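Local coordinates for GGDEF family protein (Caulobacter vibrioides, PDB 3U2A), which is of undefined function but carries a PAS-type domain, a small alpha/beta fold built around an antiparallel sheet, at residues 25-30 against 111-116; 63-68 against 89-94; 34-39 against 52-57. All coordinates share one frame; numbering follows the deposited sequence. Where two conformers were deposited one is given.

How the contacts relate
All three contacts belong to one PAS-type domain. Contact 1 pairs the first strand of the sheet with the last, and the chain between them makes first contact 3, then contact 2. Contacts 1 and 3 adjoin, their centres about 11 Å apart: strands 25-30 and 35-40 are sheet neighbours, with Leu26 N 2.7 Å from Asn39 O in a probable hydrogen bond, and the Trp29 ring packs on Asp34. Both also touch the second subunit. Contact 2 joins two loops away from these strands, about 16 Å from contact 1 and 17 Å from contact 3 between centres, and touches neither.

Contact 1: residues 25-30 against 111-116; sequences ALWIWE and GVVAPE
Trp27 and Ala25 on one strand, Gly111 and Val113 on the other, form two antiparallel hydrogen-bonded pairs flanking the non-hydrogen-bonded pair of Leu26 and Val112. Four backbone bonds of 2.9 to 3.0 Å join them: Ala25 N to Val113 O, Val113 N to Ala25 O, Trp27 N to Gly111 O and Gly111 N to Trp27 O. The aromatic contact crosses the same ladder. With chi1 at 58°, CG of Trp27 stands between its own backbone N and carbonyl carbon, and the indole folds flat across the partner strand. Gly111, lacking a side chain, takes the ring on its backbone: its CA lies 3.9 Å from the centroid of the five-membered ring, a CH-pi contact over the face. At the ring edge, NE1 of Trp27 gives a weak, bent hydrogen bond to Val112 O (3.0 Å, 147°), which ties the indole to the strand. Apolar packing follows on the same side of the sheet, where Ala25 CB meets Val113 CG1 at 3.6 Å. Leu26 and Val112 point to the other side, where the second subunit packs on both. First and last strands paired side by side in the middle of an antiparallel sheet are characteristic of the PAS fold.

Contact 2: residues 63-68 against 89-94; sequences ALPQDR and RVRGGE
Arg89 and Asp67 form the polar centre of this loop-to-loop contact. The arginine starts toward the other segment: its CB lies 3.5 Å from Asp67 OD2 and also touches Leu64 CD2. CG, set beside the backbone N (chi1 -63°), keeps close to the same carboxylate oxygen, and CD rests against Leu64 CD2. A bend at chi3 (-72°) then brings the guanidinium round to present NE and NH2 side-on to the carboxylate. Arg89 NE reaches Asp67 OD2 at 3.0 Å, almost straight, and Arg89 NH2 reaches Asp67 OD1 at 2.9 Å, giving a two-pronged salt bridge. Both oxygens lie in the guanidinium plane, but the carboxylate is turned 31° against it. Asp67 OD2 also accepts the backbone N of Arg89 at 2.8 Å through its anti lone pair, so one residue holds this oxygen by main chain and side chain together. The methyl CD2 of Leu64 lies over one face of the guanidinium, while Gln66 CG packs against NH2. A water accepts from both Arg89 NH2 and Gln66 NE2, bridging the guanidinium and the amide.

Further along, Leu64 N bonds to Arg89 O at 3.0 Å between the main chains; the side chain of Arg91 adds NE to Ala63 O at 3.1 Å, from above the carbonyl plane. Leu64 CD1 touches Val90 O.

The 63-68 turn, with its 3-10 segment at 65-67, connects helix 56-62 to helix 68-75. Asp67 sits at the N-cap position of the latter, but its carboxylate makes no capping bond and is given to Arg89 instead. Its partner, 89-94, belongs to the loop between strands 83-86 and 98-102; Val90 and Arg91 continue the packing onto Leu62 in helix 56-62.

Contact 3: residues 34-39 against 52-57; sequences DRLRLN and PECSSA
Asp34 meets the start of helix 56-62 with its carboxylate. Its CG, anti to the backbone N (chi1 -163°), carries OD1 to Ser56, whose hydroxyl donates to the syn lone pair at 2.6 Å (Ser56 OG to Asp34 OD1); Ser56 N adds a weak bond to the same oxygen. The other oxygen, OD2, accepts from a water that in turn accepts from Ala57 N. Beside them, Ser55 OG caps Ala58 N at the helix start. Asp34 and Arg35 both face Glu30 in a G1 beta bulge on the side of strand 25-30. The extended chain of Arg35 runs past Glu53, but the salt bridge is long, and the arginine has a second conformer. Leu36 pairs with Cys54 through two bonds, Leu36 N to Cys54 O and Cys54 N to Leu36 O, each 2.9 Å; on the same side of the sheet Leu36 CD2 lies 3.8 Å from Cys54 SG. Arg37 touches Glu53 with its aliphatic part, Arg37 CG being 3.5 Å from Glu53 OE1, while its guanidinium turns to Glu30 and to the carbonyl of Ile9 of the second subunit. Leu38 N closes the ladder on Pro52 O at 2.9 Å, approaching above the carbonyl plane; a cis peptide precedes this proline. A short outer strand thus pairs with the second strand of the sheet and leads through the N-cap residue Ser55 into helix 56-62, placing this contact at the margin of the PAS-type sheet.

Contact 1: residues 25-30 against 111-116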
loop_
_atom_site.group_PDB
_atom_site.type_symbol
_atom_site.label_atom_id
_atom_site.label_comp_id
_atom_site.label_asym_id
_atom_site.label_seq_id
_atom_site.Cartn_x
_atom_site.Cartn_y
_atom_site.Cartn_z
ATOM N N ALA A 25 -3.242 3.471 3.459
ATOM C CA ALA A 25 -2.525 3.601 4.725
ATOM C C ALA A 25 -1.924 2.255 5.140
ATOM O O ALA A 25 -2.364 1.189 4.686
ATOM C CB ALA A 25 -3.424 4.160 5.832
ATOM N N LEU A 26 -0.895 2.311 5.976
ATOM C CA LEU A 26 -0.312 1.106 6.535
ATOM C C LEU A 26 -0.769 0.978 7.984
ATOM O O LEU A 26 -1.009 1.977 8.650
ATOM C CB LEU A 26 1.210 1.178 6.450
ATOM C CG LEU A 26 1.824 1.426 5.059
ATOM C CD1 LEU A 26 3.347 1.536 5.137
ATOM C CD2 LEU A 26 1.403 0.324 4.073
ATOM N N TRP A 27 -0.896 -0.252 8.460
ATOM C CA TRP A 27 -1.330 -0.497 9.834
ATOM C C TRP A 27 -0.514 -1.613 10.465
ATOM O O TRP A 27 -0.043 -2.541 9.772
ATOM C CB TRP A 27 -2.839 -0.812 9.904
ATOM C CG TRP A 27 -3.277 -2.021 9.080
ATOM C CD1 TRP A 27 -3.676 -2.020 7.779
ATOM C CD2 TRP A 27 -3.362 -3.383 9.526
ATOM N NE1 TRP A 27 -3.996 -3.302 7.376
ATOM C CE2 TRP A 27 -3.825 -4.155 8.430
ATOM C CE3 TRP A 27 -3.099 -4.027 10.744
ATOM C CZ2 TRP A 27 -4.020 -5.544 8.513
ATOM C CZ3 TRP A 27 -3.298 -5.412 10.831
ATOM C CH2 TRP A 27 -3.749 -6.156 9.719
ATOM N N ILE A 28 -0.321 -1.484 11.778
ATOM C CA ILE A 28 0.219 -2.548 12.615
ATOM C C ILE A 28 -0.694 -2.696 13.830
ATOM O O ILE A 28 -1.046 -1.704 14.470
ATOM C CB ILE A 28 1.677 -2.270 13.058
ATOM C CG1 ILE A 28 2.610 -2.248 11.838
ATOM C CG2 ILE A 28 2.156 -3.340 14.050
ATOM C CD1 ILE A 28 4.000 -1.731 12.117
ATOM N N TRP A 29 -1.070 -3.940 14.126
ATOM C CA TRP A 29 -1.949 -4.249 15.255
ATOM C C TRP A 29 -1.195 -5.094 16.277
ATOM O O TRP A 29 -0.641 -6.159 15.953
ATOM C CB TRP A 29 -3.249 -4.923 14.759
ATOM C CG TRP A 29 -4.059 -5.620 15.839
ATOM C CD1 TRP A 29 -4.489 -6.926 15.837
ATOM C CD2 TRP A 29 -4.534 -5.045 17.062
ATOM N NE1 TRP A 29 -5.191 -7.195 16.992
ATOM C CE2 TRP A 29 -5.233 -6.057 17.757
ATOM C CE3 TRP A 29 -4.433 -3.771 17.641
ATOM C CZ2 TRP A 29 -5.826 -5.833 19.006
ATOM C CZ3 TRP A 29 -5.023 -3.549 18.877
ATOM C CH2 TRP A 29 -5.709 -4.578 19.548
ATOM N N GLU A 30 -1.128 -4.591 17.504
ATOM C CA GLU A 30 -0.395 -5.277 18.572
ATOM C C GLU A 30 -1.344 -5.580 19.726
ATOM O O GLU A 30 -1.532 -4.726 20.610
ATOM C CB GLU A 30 0.746 -4.398 19.096
ATOM C CG GLU A 30 1.832 -4.045 18.094
ATOM C CD GLU A 30 2.789 -2.974 18.627
ATOM O OE1 GLU A 30 2.673 -2.578 19.817
ATOM O OE2 GLU A 30 3.649 -2.517 17.850
ATOM N N GLY A 111 -0.356 -4.645 7.754
ATOM C CA GLY A 111 -0.802 -4.675 6.380
ATOM C C GLY A 111 -1.156 -3.319 5.831
ATOM O O GLY A 111 -0.668 -2.285 6.313
ATOM N N VAL A 112 -2.001 -3.354 4.804
ATOM C CA VAL A 112 -2.469 -2.151 4.115
ATOM C C VAL A 112 -3.976 -1.974 4.283
ATOM O O VAL A 112 -4.719 -2.950 4.493
ATOM C CB VAL A 112 -2.087 -2.181 2.598
ATOM C CG1 VAL A 112 -2.785 -1.071 1.809
ATOM C CG2 VAL A 112 -0.588 -2.040 2.440
ATOM N N VAL A 113 -4.424 -0.731 4.213
ATOM C CA VAL A 113 -5.843 -0.445 4.137
ATOM C C VAL A 113 -6.046 0.491 2.949
ATOM O O VAL A 113 -5.279 1.450 2.738
ATOM C CB VAL A 113 -6.438 0.090 5.472
ATOM C CG1 VAL A 113 -5.641 1.272 6.004
ATOM C CG2 VAL A 113 -7.893 0.460 5.299
ATOM N N ALA A 114 -7.049 0.164 2.147
ATOM C CA ALA A 114 -7.258 0.826 0.871
ATOM C C ALA A 114 -8.727 1.110 0.656
ATOM O O ALA A 114 -9.572 0.385 1.166
ATOM C CB ALA A 114 -6.724 -0.043 -0.246
ATOM N N PRO A 115 -9.040 2.160 -0.119
ATOM C CA PRO A 115 -10.454 2.415 -0.423
ATOM C C PRO A 115 -10.945 1.429 -1.459
ATOM O O PRO A 115 -10.257 1.173 -2.448
ATOM C CB PRO A 115 -10.453 3.835 -0.996
ATOM C CG PRO A 115 -9.070 4.131 -1.366
ATOM C CD PRO A 115 -8.139 3.106 -0.796
ATOM N N GLU A 116 -12.119 0.846 -1.250
ATOM C CA GLU A 116 -12.575 -0.149 -2.218
ATOM C C GLU A 116 -13.041 0.486 -3.549
ATOM O O GLU A 116 -13.170 -0.200 -4.570
ATOM C CB GLU A 116 -13.576 -1.135 -1.602
ATOM C CG GLU A 116 -15.008 -0.733 -1.690
ATOM C CD GLU A 116 -15.942 -1.923 -1.621
ATOM O OE1 GLU A 116 -15.502 -3.013 -1.183
ATOM O OE2 GLU A 116 -17.118 -1.760 -2.008
#

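Contact 2: residues 63-68 against 89-94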
loop_
_atom_site.group_PDB
_atom_site.type_symbol
_atom_site.label_atom_id
_atom_site.label_comp_id
_atom_site.label_asym_id
_atom_site.label_seq_id
_atom_site.Cartn_x
_atom_site.Cartn_y
_atom_site.Cartn_z
ATOM N N ALA A 63 -16.109 1.989 13.439
ATOM C CA ALA A 63 -16.835 1.175 12.467
ATOM C C ALA A 63 -18.330 1.517 12.505
ATOM O O ALA A 63 -18.864 1.832 13.572
ATOM C CB ALA A 63 -16.628 -0.301 12.750
ATOM N N LEU A 64 -18.995 1.482 11.351
ATOM C CA LEU A 64 -20.459 1.487 11.354
ATOM C C LEU A 64 -20.913 0.307 12.223
ATOM O O LEU A 64 -20.327 -0.773 12.144
ATOM C CB LEU A 64 -21.029 1.387 9.936
ATOM C CG LEU A 64 -21.678 2.629 9.324
ATOM C CD1 LEU A 64 -20.880 3.912 9.578
ATOM C CD2 LEU A 64 -21.942 2.421 7.836
ATOM N N PRO A 65 -21.914 0.526 13.101
ATOM C CA PRO A 65 -22.293 -0.535 14.032
ATOM C C PRO A 65 -22.590 -1.868 13.339
ATOM O O PRO A 65 -22.145 -2.907 13.824
ATOM C CB PRO A 65 -23.530 0.032 14.715
ATOM C CG PRO A 65 -23.296 1.519 14.712
ATOM C CD PRO A 65 -22.641 1.783 13.380
ATOM N N GLN A 66 -23.305 -1.842 12.212
ATOM C CA GLN A 66 -23.652 -3.076 11.482
ATOM C C GLN A 66 -22.444 -3.795 10.865
ATOM O O GLN A 66 -22.537 -4.974 10.494
ATOM C CB GLN A 66 -24.759 -2.838 10.439
ATOM C CG GLN A 66 -24.382 -1.922 9.269
ATOM C CD GLN A 66 -24.732 -0.452 9.517
ATOM O OE1 GLN A 66 -24.503 0.093 10.608
ATOM N NE2 GLN A 66 -25.289 0.202 8.488
ATOM N N ASP A 67 -21.323 -3.077 10.759
ATOM C CA ASP A 67 -20.086 -3.613 10.183
ATOM C C ASP A 67 -19.061 -4.065 11.226
ATOM O O ASP A 67 -17.926 -4.395 10.864
ATOM C CB ASP A 67 -19.432 -2.567 9.272
ATOM C CG ASP A 67 -20.158 -2.384 7.940
ATOM O OD1 ASP A 67 -21.311 -2.834 7.791
ATOM O OD2 ASP A 67 -19.560 -1.777 7.033
ATOM N N ARG A 68 -19.446 -4.106 12.499
ATOM C CA ARG A 68 -18.476 -4.403 13.555
ATOM C C ARG A 68 -17.979 -5.848 13.612
ATOM O O ARG A 68 -16.877 -6.097 14.104
ATOM C CB ARG A 68 -18.961 -3.890 14.905
ATOM C CG ARG A 68 -18.979 -2.386 14.894
ATOM C CD ARG A 68 -19.446 -1.786 16.173
ATOM N NE ARG A 68 -19.150 -0.362 16.159
ATOM C CZ ARG A 68 -19.865 0.548 16.791
ATOM N NH1 ARG A 68 -20.940 0.191 17.490
ATOM N NH2 ARG A 68 -19.512 1.811 16.718
ATOM N N ARG A 89 -17.162 -0.338 6.651
ATOM C CA ARG A 89 -17.294 1.104 6.548
ATOM C C ARG A 89 -17.031 1.701 7.909
ATOM O O ARG A 89 -17.304 1.061 8.920
ATOM C CB ARG A 89 -18.698 1.480 6.099
ATOM C CG ARG A 89 -19.058 0.987 4.719
ATOM C CD ARG A 89 -20.563 0.971 4.509
ATOM N NE ARG A 89 -21.220 -0.091 5.270
ATOM C CZ ARG A 89 -22.517 -0.359 5.229
ATOM N NH1 ARG A 89 -23.323 0.354 4.458
ATOM N NH2 ARG A 89 -23.011 -1.345 5.960
ATOM N N VAL A 90 -16.495 2.919 7.928
ATOM C CA VAL A 90 -16.380 3.688 9.168
ATOM C C VAL A 90 -17.330 4.873 9.093
ATOM O O VAL A 90 -17.872 5.163 8.020
ATOM C CB VAL A 90 -14.927 4.177 9.448
ATOM C CG1 VAL A 90 -14.023 2.994 9.793
ATOM C CG2 VAL A 90 -14.376 4.973 8.254
ATOM N N ARG A 91 -17.535 5.551 10.223
ATOM C CA ARG A 91 -18.369 6.762 10.270
ATOM C C ARG A 91 -17.929 7.727 9.176
ATOM O O ARG A 91 -16.733 7.972 9.004
ATOM C CB ARG A 91 -18.274 7.453 11.639
ATOM C CG ARG A 91 -18.325 6.535 12.873
ATOM C CD ARG A 91 -19.607 5.712 12.975
ATOM N NE ARG A 91 -19.600 4.823 14.141
ATOM C CZ ARG A 91 -20.435 4.916 15.170
ATOM N NH1 ARG A 91 -21.375 5.853 15.195
ATOM N NH2 ARG A 91 -20.342 4.066 16.178
ATOM N N GLY A 92 -18.891 8.259 8.427
ATOM C CA GLY A 92 -18.591 9.052 7.235
ATOM C C GLY A 92 -19.034 8.294 5.997
ATOM O O GLY A 92 -19.438 8.893 4.996
ATOM N N GLY A 93 -18.944 6.966 6.066
ATOM C CA GLY A 93 -19.526 6.092 5.053
ATOM C C GLY A 93 -18.600 5.310 4.133
ATOM O O GLY A 93 -19.068 4.396 3.448
ATOM N N GLU A 94 -17.307 5.632 4.090
ATOM C CA GLU A 94 -16.452 4.967 3.085
ATOM C C GLU A 94 -15.961 3.561 3.457
ATOM O O GLU A 94 -15.548 3.321 4.586
ATOM C CB GLU A 94 -15.313 5.861 2.587
ATOM C CG GLU A 94 -14.373 6.424 3.641
ATOM C CD GLU A 94 -13.493 7.547 3.084
ATOM O OE1 GLU A 94 -12.691 7.287 2.153
ATOM O OE2 GLU A 94 -13.605 8.692 3.582
HETATM O O HOH W 1 -26.137 -1.266 6.363
#

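Contact 3: residues 34-39 against 52-57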
loop_
_atom_site.group_PDB
_atom_site.type_symbol
_atom_site.label_atom_id
_atom_site.label_comp_id
_atom_site.label_asym_id
_atom_site.label_seq_id
_atom_site.Cartn_x
_atom_site.Cartn_y
_atom_site.Cartn_z
ATOM N N ASP A 34 -2.571 -3.483 23.095
ATOM C CA ASP A 34 -3.844 -2.882 22.653
ATOM C C ASP A 34 -3.633 -1.617 21.802
ATOM O O ASP A 34 -4.356 -0.619 21.952
ATOM C CB ASP A 34 -4.766 -2.592 23.850
ATOM C CG ASP A 34 -6.207 -2.372 23.428
ATOM O OD1 ASP A 34 -6.695 -3.118 22.560
ATOM O OD2 ASP A 34 -6.860 -1.445 23.950
ATOM N N ARG A 35 -2.628 -1.674 20.929
ATOM C CA ARG A 35 -2.244 -0.543 20.092
ATOM C C ARG A 35 -2.399 -0.879 18.612
ATOM O O ARG A 35 -1.748 -1.811 18.110
ATOM C CB ARG A 35 -0.787 -0.130 20.362
ATOM C CG ARG A 35 -0.523 0.484 21.732
ATOM C CD ARG A 35 0.929 0.961 21.842
ATOM N NE ARG A 35 1.225 1.566 23.139
ATOM C CZ ARG A 35 2.139 1.105 23.986
ATOM N NH1 ARG A 35 2.860 0.042 23.665
ATOM N NH2 ARG A 35 2.341 1.713 25.147
ATOM N N LEU A 36 -3.259 -0.124 17.924
ATOM C CA LEU A 36 -3.347 -0.161 16.467
ATOM C C LEU A 36 -2.655 1.107 15.962
ATOM O O LEU A 36 -3.035 2.225 16.326
ATOM C CB LEU A 36 -4.812 -0.195 15.989
ATOM C CG LEU A 36 -4.982 -0.095 14.462
ATOM C CD1 LEU A 36 -4.625 -1.420 13.791
ATOM C CD2 LEU A 36 -6.381 0.340 14.099
ATOM N N ARG A 37 -1.630 0.945 15.139
ATOM C CA ARG A 37 -0.931 2.097 14.567
ATOM C C ARG A 37 -1.237 2.268 13.088
ATOM O O ARG A 37 -1.322 1.282 12.348
ATOM C CB ARG A 37 0.583 1.959 14.786
ATOM C CG ARG A 37 1.010 2.101 16.252
ATOM C CD ARG A 37 2.167 1.161 16.589
ATOM N NE ARG A 37 3.390 1.508 15.897
ATOM C CZ ARG A 37 4.347 0.646 15.558
ATOM N NH1 ARG A 37 4.240 -0.659 15.819
ATOM N NH2 ARG A 37 5.416 1.091 14.930
ATOM N N LEU A 38 -1.400 3.526 12.667
ATOM C CA LEU A 38 -1.634 3.872 11.263
ATOM C C LEU A 38 -0.611 4.870 10.723
ATOM O O LEU A 38 -0.148 5.759 11.449
ATOM C CB LEU A 38 -3.040 4.448 11.085
ATOM C CG LEU A 38 -4.198 3.468 11.212
ATOM C CD1 LEU A 38 -5.478 4.234 11.544
ATOM C CD2 LEU A 38 -4.363 2.672 9.922
ATOM N N ASN A 39 -0.264 4.708 9.446
ATOM C CA ASN A 39 0.639 5.608 8.740
ATOM C C ASN A 39 0.183 5.763 7.288
ATOM O O ASN A 39 -0.064 4.775 6.602
ATOM C CB ASN A 39 2.067 5.057 8.780
ATOM C CG ASN A 39 3.090 6.051 8.280
ATOM O OD1 ASN A 39 3.864 5.754 7.369
ATOM N ND2 ASN A 39 3.114 7.238 8.886
ATOM N N PRO A 52 -2.417 8.816 14.979
ATOM C CA PRO A 52 -1.423 7.816 14.556
ATOM C C PRO A 52 -1.526 6.463 15.283
ATOM O O PRO A 52 -0.942 5.467 14.831
ATOM C CB PRO A 52 -0.102 8.502 14.904
ATOM C CG PRO A 52 -0.430 9.302 16.103
ATOM C CD PRO A 52 -1.811 9.834 15.857
ATOM N N GLU A 53 -2.246 6.440 16.404
ATOM C CA GLU A 53 -2.385 5.235 17.223
ATOM C C GLU A 53 -3.683 5.276 17.995
ATOM O O GLU A 53 -4.105 6.344 18.428
ATOM C CB GLU A 53 -1.230 5.161 18.212
ATOM C CG GLU A 53 -1.124 3.876 18.989
ATOM C CD GLU A 53 0.087 3.894 19.879
ATOM O OE1 GLU A 53 1.014 3.102 19.627
ATOM O OE2 GLU A 53 0.123 4.727 20.803
ATOM N N CYS A 54 -4.315 4.116 18.152
ATOM C CA CYS A 54 -5.558 4.004 18.918
ATOM C C CYS A 54 -5.673 2.655 19.606
ATOM O O CYS A 54 -4.900 1.739 19.327
ATOM C CB CYS A 54 -6.783 4.235 18.025
ATOM S SG CYS A 54 -7.099 2.925 16.838
ATOM N N SER A 55 -6.651 2.550 20.506
ATOM C CA SER A 55 -7.005 1.290 21.139
ATOM C C SER A 55 -7.928 0.469 20.248
ATOM O O SER A 55 -8.540 0.987 19.298
ATOM C CB SER A 55 -7.729 1.571 22.460
ATOM O OG SER A 55 -8.953 2.251 22.218
ATOM N N SER A 56 -8.066 -0.809 20.574
ATOM C CA SER A 56 -9.049 -1.636 19.875
ATOM C C SER A 56 -10.485 -1.115 20.078
ATOM O O SER A 56 -11.307 -1.170 19.156
ATOM C CB SER A 56 -8.920 -3.106 20.281
ATOM O OG SER A 56 -9.135 -3.289 21.670
ATOM N N ALA A 57 -10.779 -0.572 21.261
ATOM C CA ALA A 57 -12.103 0.003 21.520
ATOM C C ALA A 57 -12.419 1.189 20.615
ATOM O O ALA A 57 -13.538 1.295 20.111
ATOM C CB ALA A 57 -12.249 0.388 22.978
HETATM O O HOH W 2 -9.506 -1.038 23.964
#